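Local coordinates for protein methyltransferase (Geobacter sulfurreducens PCA, PDB 3C3P) that probably transfers a methyl group from S-adenosyl-L-methionine to an oxygen of an acceptor substrate, at residues Q58-P63 with W72-A77; N138-L143 with N183-R188. All blocks are in the same frame, centred on the assembly; numbering follows the deposited sequence. Where two conformers were deposited one is given.

Overall arrangement
Both contacts lie in one Rossmann-like domain, strand order 3-2-1-4-5-7-6, but share no helix or strand, the centres of contact 1 and contact 2 being about 22 Å apart. Contact 1 is core: it packs strand 59-63, in the parallel part of the sheet, against the helix that follows it in sequence, and all three touching residues are buried. Contact 2 is farther out and only partly buried, setting two helices side by side. Each has a methyl over a ring and an apolar pair, with no hydrogen bond across. The ring in contact 1 is a buried phenylalanine met by valines; in contact 2 it is a partly exposed histidine whose NE2 also has a weak hydrogen bond with R189.

Contact 1: Q58-P63 with W72-A77; sequences QLVVVP and WWFARA
Buried apolar packing of a sheet strand against its own crossover helix brings V60 and V62 of strand 59-63 onto F74 of helix 69-75. The two elements open the beta-alpha-beta unit that continues into strand 83-88, in the Rossmann-like sheet of the class I methyltransferases. In such enzymes the loop between this strand and helix usually carries the glycine-rich motif that binds S-adenosylmethionine, and a similar role is probable here. V60 and V62, two residues apart on the strand, both point toward the helix. From V60 it is CG1 that does the touching: it stands over one face of the F74 ring, 4.0 Å from the centroid and 18° off the normal, a CH-pi contact made somewhat toward the rim on the CG and CD2 side. CG1 reaches that place because it is anti to the backbone N of V60 (chi1 178°), and its closest approach is 3.9 Å to F74 CG. V62 uses the other branch, CG2, which comes obliquely to F74 CD2 at 4.1 Å. One phenyl ring thus meets two strand positions. Its own first torsion (chi1 -69°) holds CG beside the backbone N of F74 and anti to the carbonyl carbon, directing the ring down to the sheet. No hydrogen bond crosses between the segments, so the join depends on shape and burial. V84 of strand 83-88 touches all three side chains, and F131 of strand 127-133 packs on V62, placing the contact over the middle of the parallel sheet. W73 of the helix packs on R46 of helix 42-55, and R76, farther along the chain, forms a salt bridge through NH1 with D22, while strand 59-63 runs hydrogen-bonded between strands 83-88 and 127-133.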
ATOM      1  N   GLN A  58     -16.594   0.402   2.585  1.00 32.20           N
ATOM      2  CA  GLN A  58     -17.963  -0.016   2.821  0.50 32.03           C
ATOM      3  C   GLN A  58     -18.391  -0.905   1.643  1.00 32.03           C
ATOM      4  O   GLN A  58     -19.225  -1.804   1.795  1.00 31.90           O
ATOM      5  CB  GLN A  58     -18.850   1.224   2.980  0.50 32.85           C
ATOM      6  CG  GLN A  58     -18.323   2.175   4.061  0.50 33.01           C
ATOM      7  CD  GLN A  58     -18.904   3.565   3.981  0.50 34.38           C
ATOM      8  OE1 GLN A  58     -18.179   4.546   4.147  0.50 35.62           O
ATOM      9  NE2 GLN A  58     -20.185   3.669   3.647  0.50 34.73           N
ATOM     10  N   LEU A  59     -17.763  -0.649   0.493  1.00 30.91           N
ATOM     11  CA  LEU A  59     -18.016  -1.373  -0.767  1.00 29.90           C
ATOM     12  C   LEU A  59     -16.784  -1.597  -1.639  1.00 29.32           C
ATOM     13  O   LEU A  59     -16.055  -0.694  -2.026  1.00 27.92           O
ATOM     14  CB  LEU A  59     -19.102  -0.653  -1.603  1.00 29.81           C
ATOM     15  CG  LEU A  59     -19.536  -1.265  -2.954  1.00 30.33           C
ATOM     16  CD1 LEU A  59     -20.088  -2.698  -2.756  1.00 30.49           C
ATOM     17  CD2 LEU A  59     -20.557  -0.398  -3.714  1.00 30.11           C
ATOM     18  N   VAL A  60     -16.585  -2.868  -1.896  1.00 29.34           N
ATOM     19  CA  VAL A  60     -15.523  -3.371  -2.739  1.00 28.91           C
ATOM     20  C   VAL A  60     -16.177  -4.117  -3.876  1.00 27.79           C
ATOM     21  O   VAL A  60     -16.990  -5.016  -3.656  1.00 30.01           O
ATOM     22  CB  VAL A  60     -14.571  -4.363  -1.997  1.00 28.01           C
ATOM     23  CG1 VAL A  60     -13.496  -4.902  -2.971  1.00 27.61           C
ATOM     24  CG2 VAL A  60     -13.945  -3.719  -0.741  1.00 28.52           C
ATOM     25  N   VAL A  61     -15.777  -3.755  -5.085  1.00 28.61           N
ATOM     26  CA  VAL A  61     -16.277  -4.366  -6.312  1.00 28.72           C
ATOM     27  C   VAL A  61     -15.123  -5.043  -7.091  1.00 29.65           C
ATOM     28  O   VAL A  61     -14.061  -4.466  -7.347  1.00 29.38           O
ATOM     29  CB  VAL A  61     -17.079  -3.332  -7.149  1.00 28.21           C
ATOM     30  CG1 VAL A  61     -17.583  -3.948  -8.479  1.00 27.90           C
ATOM     31  CG2 VAL A  61     -18.253  -2.780  -6.281  1.00 26.99           C
ATOM     32  N   VAL A  62     -15.366  -6.317  -7.396  1.00 29.31           N
ATOM     33  CA  VAL A  62     -14.421  -7.183  -8.082  1.00 29.54           C
ATOM     34  C   VAL A  62     -15.030  -7.732  -9.371  1.00 31.29           C
ATOM     35  O   VAL A  62     -15.708  -8.755  -9.345  1.00 30.89           O
ATOM     36  CB  VAL A  62     -14.043  -8.368  -7.168  1.00 28.93           C
ATOM     37  CG1 VAL A  62     -12.941  -9.185  -7.786  1.00 28.61           C
ATOM     38  CG2 VAL A  62     -13.637  -7.846  -5.781  1.00 28.75           C
ATOM     39  N   PRO A  63     -14.836  -7.024 -10.497  1.00 31.80           N
ATOM     40  CA  PRO A  63     -15.375  -7.490 -11.770  1.00 32.69           C
ATOM     41  C   PRO A  63     -14.438  -8.466 -12.431  1.00 32.22           C
ATOM     42  O   PRO A  63     -13.470  -8.057 -13.053  1.00 33.14           O
ATOM     43  CB  PRO A  63     -15.490  -6.210 -12.617  1.00 33.06           C
ATOM     44  CG  PRO A  63     -14.855  -5.109 -11.829  1.00 33.13           C
ATOM     45  CD  PRO A  63     -14.246  -5.678 -10.587  1.00 33.25           C
ATOM     46  N   TRP A  72     -11.788 -13.314  -1.822  1.00 30.65           N
ATOM     47  CA  TRP A  72     -11.478 -14.032  -0.602  1.00 32.09           C
ATOM     48  C   TRP A  72     -10.632 -13.119   0.298  1.00 31.32           C
ATOM     49  O   TRP A  72     -10.907 -12.972   1.496  1.00 31.31           O
ATOM     50  CB  TRP A  72     -10.798 -15.365  -0.917  1.00 33.40           C
ATOM     51  CG  TRP A  72     -10.577 -16.148   0.270  1.00 35.16           C
ATOM     52  CD1 TRP A  72     -11.465 -17.008   0.881  1.00 37.10           C
ATOM     53  CD2 TRP A  72      -9.404 -16.167   1.054  1.00 36.59           C
ATOM     54  NE1 TRP A  72     -10.891 -17.561   1.996  1.00 37.50           N
ATOM     55  CE2 TRP A  72      -9.626 -17.052   2.127  1.00 37.45           C
ATOM     56  CE3 TRP A  72      -8.183 -15.524   0.962  1.00 36.40           C
ATOM     57  CZ2 TRP A  72      -8.660 -17.310   3.087  1.00 38.06           C
ATOM     58  CZ3 TRP A  72      -7.229 -15.780   1.929  1.00 37.76           C
ATOM     59  CH2 TRP A  72      -7.469 -16.654   2.966  1.00 37.79           C
ATOM     60  N   TRP A  73      -9.637 -12.470  -0.301  1.00 30.78           N
ATOM     61  CA  TRP A  73      -8.730 -11.563   0.448  1.00 30.73           C
ATOM     62  C   TRP A  73      -9.463 -10.347   0.979  1.00 29.75           C
ATOM     63  O   TRP A  73      -9.307  -9.944   2.134  1.00 28.28           O
ATOM     64  CB  TRP A  73      -7.518 -11.123  -0.391  1.00 31.25           C
ATOM     65  CG  TRP A  73      -6.559 -12.241  -0.654  1.00 31.42           C
ATOM     66  CD1 TRP A  73      -6.500 -13.028  -1.771  1.00 32.30           C
ATOM     67  CD2 TRP A  73      -5.558 -12.726   0.237  1.00 30.67           C
ATOM     68  NE1 TRP A  73      -5.497 -13.968  -1.630  1.00 32.61           N
ATOM     69  CE2 TRP A  73      -4.919 -13.815  -0.400  1.00 31.84           C
ATOM     70  CE3 TRP A  73      -5.163 -12.378   1.534  1.00 32.22           C
ATOM     71  CZ2 TRP A  73      -3.881 -14.520   0.192  1.00 32.19           C
ATOM     72  CZ3 TRP A  73      -4.138 -13.088   2.122  1.00 32.45           C
ATOM     73  CH2 TRP A  73      -3.511 -14.153   1.449  1.00 32.03           C
ATOM     74  N   PHE A  74     -10.293  -9.782   0.119  1.00 28.78           N
ATOM     75  CA  PHE A  74     -11.082  -8.601   0.491  1.00 28.97           C
ATOM     76  C   PHE A  74     -12.163  -8.893   1.556  1.00 29.48           C
ATOM     77  O   PHE A  74     -12.394  -8.080   2.468  1.00 29.89           O
ATOM     78  CB  PHE A  74     -11.735  -7.946  -0.731  1.00 28.51           C
ATOM     79  CG  PHE A  74     -10.764  -7.280  -1.663  1.00 29.90           C
ATOM     80  CD1 PHE A  74      -9.980  -6.216  -1.212  1.00 29.54           C
ATOM     81  CD2 PHE A  74     -10.701  -7.626  -2.996  1.00 30.05           C
ATOM     82  CE1 PHE A  74      -9.096  -5.555  -2.060  1.00 29.95           C
ATOM     83  CE2 PHE A  74      -9.821  -6.955  -3.853  1.00 31.05           C
ATOM     84  CZ  PHE A  74      -9.026  -5.920  -3.380  1.00 30.35           C
ATOM     85  N   ALA A  75     -12.833 -10.038   1.429  1.00 29.38           N
ATOM     86  CA  ALA A  75     -13.911 -10.408   2.359  1.00 29.56           C
ATOM     87  C   ALA A  75     -13.421 -10.488   3.795  1.00 30.02           C
ATOM     88  O   ALA A  75     -14.131 -10.158   4.744  1.00 30.58           O
ATOM     89  CB  ALA A  75     -14.570 -11.752   1.946  1.00 29.19           C
ATOM     90  N   ARG A  76     -12.191 -10.935   3.914  1.00 31.12           N
ATOM     91  CA  ARG A  76     -11.534 -11.127   5.210  1.00 33.24           C
ATOM     92  C   ARG A  76     -11.186  -9.821   5.891  1.00 32.13           C
ATOM     93  O   ARG A  76     -10.981  -9.779   7.096  1.00 29.51           O
ATOM     94  CB  ARG A  76     -10.221 -11.917   5.041  1.00 36.17           C
ATOM     95  CG  ARG A  76     -10.381 -13.308   4.435  1.00 39.43           C
ATOM     96  CD  ARG A  76      -9.192 -14.227   4.760  1.00 42.20           C
ATOM     97  NE  ARG A  76      -8.942 -14.218   6.208  1.00 44.47           N
ATOM     98  CZ  ARG A  76      -8.303 -15.147   6.910  1.00 47.47           C
ATOM     99  NH1 ARG A  76      -7.915 -16.291   6.358  1.00 48.62           N
ATOM    100  NH2 ARG A  76      -8.131 -14.949   8.216  1.00 48.54           N
ATOM    101  N   ALA A  77     -11.149  -8.763   5.086  1.00 31.34           N
ATOM    102  CA  ALA A  77     -10.739  -7.417   5.528  1.00 32.08           C
ATOM    103  C   ALA A  77     -11.837  -6.433   5.859  1.00 33.08           C
ATOM    104  O   ALA A  77     -11.553  -5.330   6.319  1.00 33.54           O
ATOM    105  CB  ALA A  77      -9.828  -6.784   4.429  1.00 29.63           C
TER

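Contact 2: N138-L143 with N183-R188; sequences NGADVL and NHHLSR
Two residues beyond N138, which caps helix 139-146, A140 sets its methyl on the ring of H185 in helix 181-186. The cap is a weak bond: N138 OD1 accepts from A140 N at 3.3 Å, with an angle of 127° at the hydrogen. A140 CB then lies almost exactly over the centre of the H185 imidazole, 3.7 Å from its centroid and 5° off the ring normal, a CH-pi contact in which the ring lies flat on the methyl. H185 presents this face because its CG is anti to the backbone N (chi1 176°), which swings the ring across to the neighbouring helix; at its rim, NE2 has a weak hydrogen bond with R189. With only the methyl of an alanine at H185, the A140 methyl would probably lose the ring that covers it, and R189 its weak partner. In the Rossmann-like methyltransferase fold, helix 139-146 links parallel strands 127-133 and 154-159, whereas helix 181-186 precedes strand 192-197, which occupies the edge of the sheet beside 203-208, the one strand running antiparallel to the others. One turn after A140, L143 extends CD2 to L186 CD1 at 3.6 Å, the two side chains crossing at about a right angle. Both leucines also pack on F192, and L186 reaches L204. Within 183-188, R188 NH1 donates to H184 O at 3.0 Å, the oxygen lying near the guanidinium plane. N183 faces the second subunit, where its ND2 is hydrogen-bonded to Y13 OH of that chain.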
ATOM      1  N   ASN A 138      -9.018  -3.310 -20.536  1.00 42.26           N
ATOM      2  CA  ASN A 138      -8.346  -2.085 -20.955  1.00 42.69           C
ATOM      3  C   ASN A 138      -8.732  -1.093 -19.855  1.00 41.67           C
ATOM      4  O   ASN A 138      -9.882  -0.660 -19.744  1.00 41.04           O
ATOM      5  CB  ASN A 138      -8.804  -1.658 -22.364  1.00 43.84           C
ATOM      6  CG  ASN A 138      -8.217  -0.325 -22.819  1.00 45.14           C
ATOM      7  OD1 ASN A 138      -7.828   0.502 -22.008  1.00 47.42           O
ATOM      8  ND2 ASN A 138      -8.211  -0.094 -24.136  1.00 46.47           N
ATOM      9  N   GLY A 139      -7.767  -0.786 -18.996  1.00 40.66           N
ATOM     10  CA  GLY A 139      -8.003   0.087 -17.860  1.00 39.54           C
ATOM     11  C   GLY A 139      -8.713   1.388 -18.125  1.00 39.71           C
ATOM     12  O   GLY A 139      -9.627   1.775 -17.378  1.00 37.93           O
ATOM     13  N   ALA A 140      -8.285   2.061 -19.188  1.00 39.41           N
ATOM     14  CA  ALA A 140      -8.839   3.380 -19.559  1.00 40.44           C
ATOM     15  C   ALA A 140     -10.311   3.258 -19.873  1.00 40.90           C
ATOM     16  O   ALA A 140     -11.115   4.113 -19.530  1.00 41.39           O
ATOM     17  CB  ALA A 140      -8.096   3.987 -20.752  1.00 39.49           C
ATOM     18  N   ASP A 141     -10.631   2.138 -20.497  1.00 41.97           N
ATOM     19  CA  ASP A 141     -12.002   1.812 -20.898  1.00 42.38           C
ATOM     20  C   ASP A 141     -12.846   1.543 -19.657  1.00 41.31           C
ATOM     21  O   ASP A 141     -13.949   2.042 -19.525  1.00 40.47           O
ATOM     22  CB  ASP A 141     -12.024   0.613 -21.861  1.00 43.59           C
ATOM     23  CG  ASP A 141     -11.381   0.925 -23.222  1.00 45.30           C
ATOM     24  OD1 ASP A 141     -11.101   2.117 -23.513  1.00 46.54           O
ATOM     25  OD2 ASP A 141     -11.194  -0.017 -24.036  1.00 46.93           O
ATOM     26  N   VAL A 142     -12.289   0.785 -18.725  1.00 40.84           N
ATOM     27  CA  VAL A 142     -12.985   0.456 -17.474  1.00 40.16           C
ATOM     28  C   VAL A 142     -13.297   1.702 -16.655  1.00 40.20           C
ATOM     29  O   VAL A 142     -14.379   1.865 -16.098  1.00 38.01           O
ATOM     30  CB  VAL A 142     -12.135  -0.503 -16.568  1.00 40.13           C
ATOM     31  CG1 VAL A 142     -12.700  -0.578 -15.152  1.00 40.52           C
ATOM     32  CG2 VAL A 142     -12.001  -1.895 -17.201  1.00 40.23           C
ATOM     33  N   LEU A 143     -12.325   2.595 -16.617  1.00 40.44           N
ATOM     34  CA  LEU A 143     -12.429   3.809 -15.822  1.00 41.17           C
ATOM     35  C   LEU A 143     -13.394   4.813 -16.471  1.00 41.61           C
ATOM     36  O   LEU A 143     -14.107   5.548 -15.788  1.00 41.83           O
ATOM     37  CB  LEU A 143     -11.020   4.387 -15.610  1.00 41.62           C
ATOM     38  CG  LEU A 143     -10.827   5.406 -14.495  1.00 41.69           C
ATOM     39  CD1 LEU A 143     -11.370   4.812 -13.229  1.00 41.17           C
ATOM     40  CD2 LEU A 143      -9.340   5.817 -14.334  1.00 40.96           C
ATOM     41  N   ASN A 183      -1.027   1.891 -17.235  1.00 29.61           N
ATOM     42  CA  ASN A 183      -0.046   2.597 -16.428  1.00 28.95           C
ATOM     43  C   ASN A 183       0.178   4.005 -16.975  1.00 27.66           C
ATOM     44  O   ASN A 183       0.226   4.983 -16.236  1.00 28.64           O
ATOM     45  CB  ASN A 183       1.317   1.886 -16.443  1.00 28.36           C
ATOM     46  CG  ASN A 183       1.263   0.495 -15.881  1.00 28.89           C
ATOM     47  OD1 ASN A 183       0.342   0.150 -15.137  1.00 29.76           O
ATOM     48  ND2 ASN A 183       2.273  -0.311 -16.201  1.00 29.34           N
ATOM     49  N   HIS A 184       0.287   4.086 -18.296  1.00 27.36           N
ATOM     50  CA  HIS A 184       0.571   5.365 -18.992  1.00 28.35           C
ATOM     51  C   HIS A 184      -0.607   6.284 -18.934  1.00 29.80           C
ATOM     52  O   HIS A 184      -0.453   7.497 -18.829  1.00 31.36           O
ATOM     53  CB  HIS A 184       1.044   5.120 -20.406  1.00 28.24           C
ATOM     54  CG  HIS A 184       2.307   4.329 -20.455  1.00 28.23           C
ATOM     55  ND1 HIS A 184       3.534   4.899 -20.710  1.00 27.88           N
ATOM     56  CD2 HIS A 184       2.538   3.020 -20.191  1.00 28.52           C
ATOM     57  CE1 HIS A 184       4.456   3.954 -20.669  1.00 28.89           C
ATOM     58  NE2 HIS A 184       3.884   2.810 -20.341  1.00 28.51           N
ATOM     59  N   HIS A 185      -1.785   5.685 -18.991  1.00 29.77           N
ATOM     60  CA  HIS A 185      -3.025   6.450 -18.910  1.00 30.48           C
ATOM     61  C   HIS A 185      -3.254   7.034 -17.520  1.00 31.49           C
ATOM     62  O   HIS A 185      -3.332   8.239 -17.316  1.00 32.71           O
ATOM     63  CB  HIS A 185      -4.221   5.551 -19.211  1.00 30.01           C
ATOM     64  CG  HIS A 185      -5.547   6.245 -19.060  1.00 30.55           C
ATOM     65  ND1 HIS A 185      -6.084   7.053 -20.047  1.00 30.71           N
ATOM     66  CD2 HIS A 185      -6.427   6.270 -18.031  1.00 30.53           C
ATOM     67  CE1 HIS A 185      -7.251   7.522 -19.639  1.00 32.31           C
ATOM     68  NE2 HIS A 185      -7.478   7.073 -18.416  1.00 30.39           N
ATOM     69  N   LEU A 186      -3.282   6.142 -16.556  1.00 32.52           N
ATOM     70  CA  LEU A 186      -3.634   6.520 -15.173  1.00 34.88           C
ATOM     71  C   LEU A 186      -2.664   7.479 -14.538  1.00 35.90           C
ATOM     72  O   LEU A 186      -3.049   8.345 -13.717  1.00 37.50           O
ATOM     73  CB  LEU A 186      -3.818   5.274 -14.288  1.00 34.19           C
ATOM     74  CG  LEU A 186      -4.504   5.542 -12.955  1.00 35.13           C
ATOM     75  CD1 LEU A 186      -5.891   6.101 -13.226  1.00 36.37           C
ATOM     76  CD2 LEU A 186      -4.545   4.267 -12.121  1.00 35.91           C
ATOM     77  N   SER A 187      -1.424   7.383 -14.972  1.00 36.54           N
ATOM     78  CA  SER A 187      -0.372   8.237 -14.427  0.50 37.52           C
ATOM     79  C   SER A 187      -0.561   9.678 -14.861  1.00 38.16           C
ATOM     80  O   SER A 187      -0.011  10.612 -14.248  1.00 39.10           O
ATOM     81  CB  SER A 187       1.011   7.752 -14.863  0.50 37.79           C
ATOM     82  OG  SER A 187       1.173   7.883 -16.258  0.50 39.24           O
ATOM     83  N   ARG A 188      -1.361   9.857 -15.906  1.00 38.27           N
ATOM     84  CA  ARG A 188      -1.633  11.192 -16.482  1.00 37.43           C
ATOM     85  C   ARG A 188      -2.938  11.769 -16.055  1.00 38.38           C
ATOM     86  O   ARG A 188      -3.262  12.919 -16.358  1.00 39.09           O
ATOM     87  CB  ARG A 188      -1.574  11.155 -17.987  1.00 37.03           C
ATOM     88  CG  ARG A 188      -0.204  11.131 -18.444  1.00 36.53           C
ATOM     89  CD  ARG A 188      -0.130  10.851 -19.881  1.00 35.54           C
ATOM     90  NE  ARG A 188       1.218  11.113 -20.345  1.00 35.78           N
ATOM     91  CZ  ARG A 188       2.220  10.266 -20.212  1.00 35.78           C
ATOM     92  NH1 ARG A 188       2.022   9.109 -19.572  1.00 37.27           N
ATOM     93  NH2 ARG A 188       3.405  10.605 -20.693  1.00 34.49           N
TER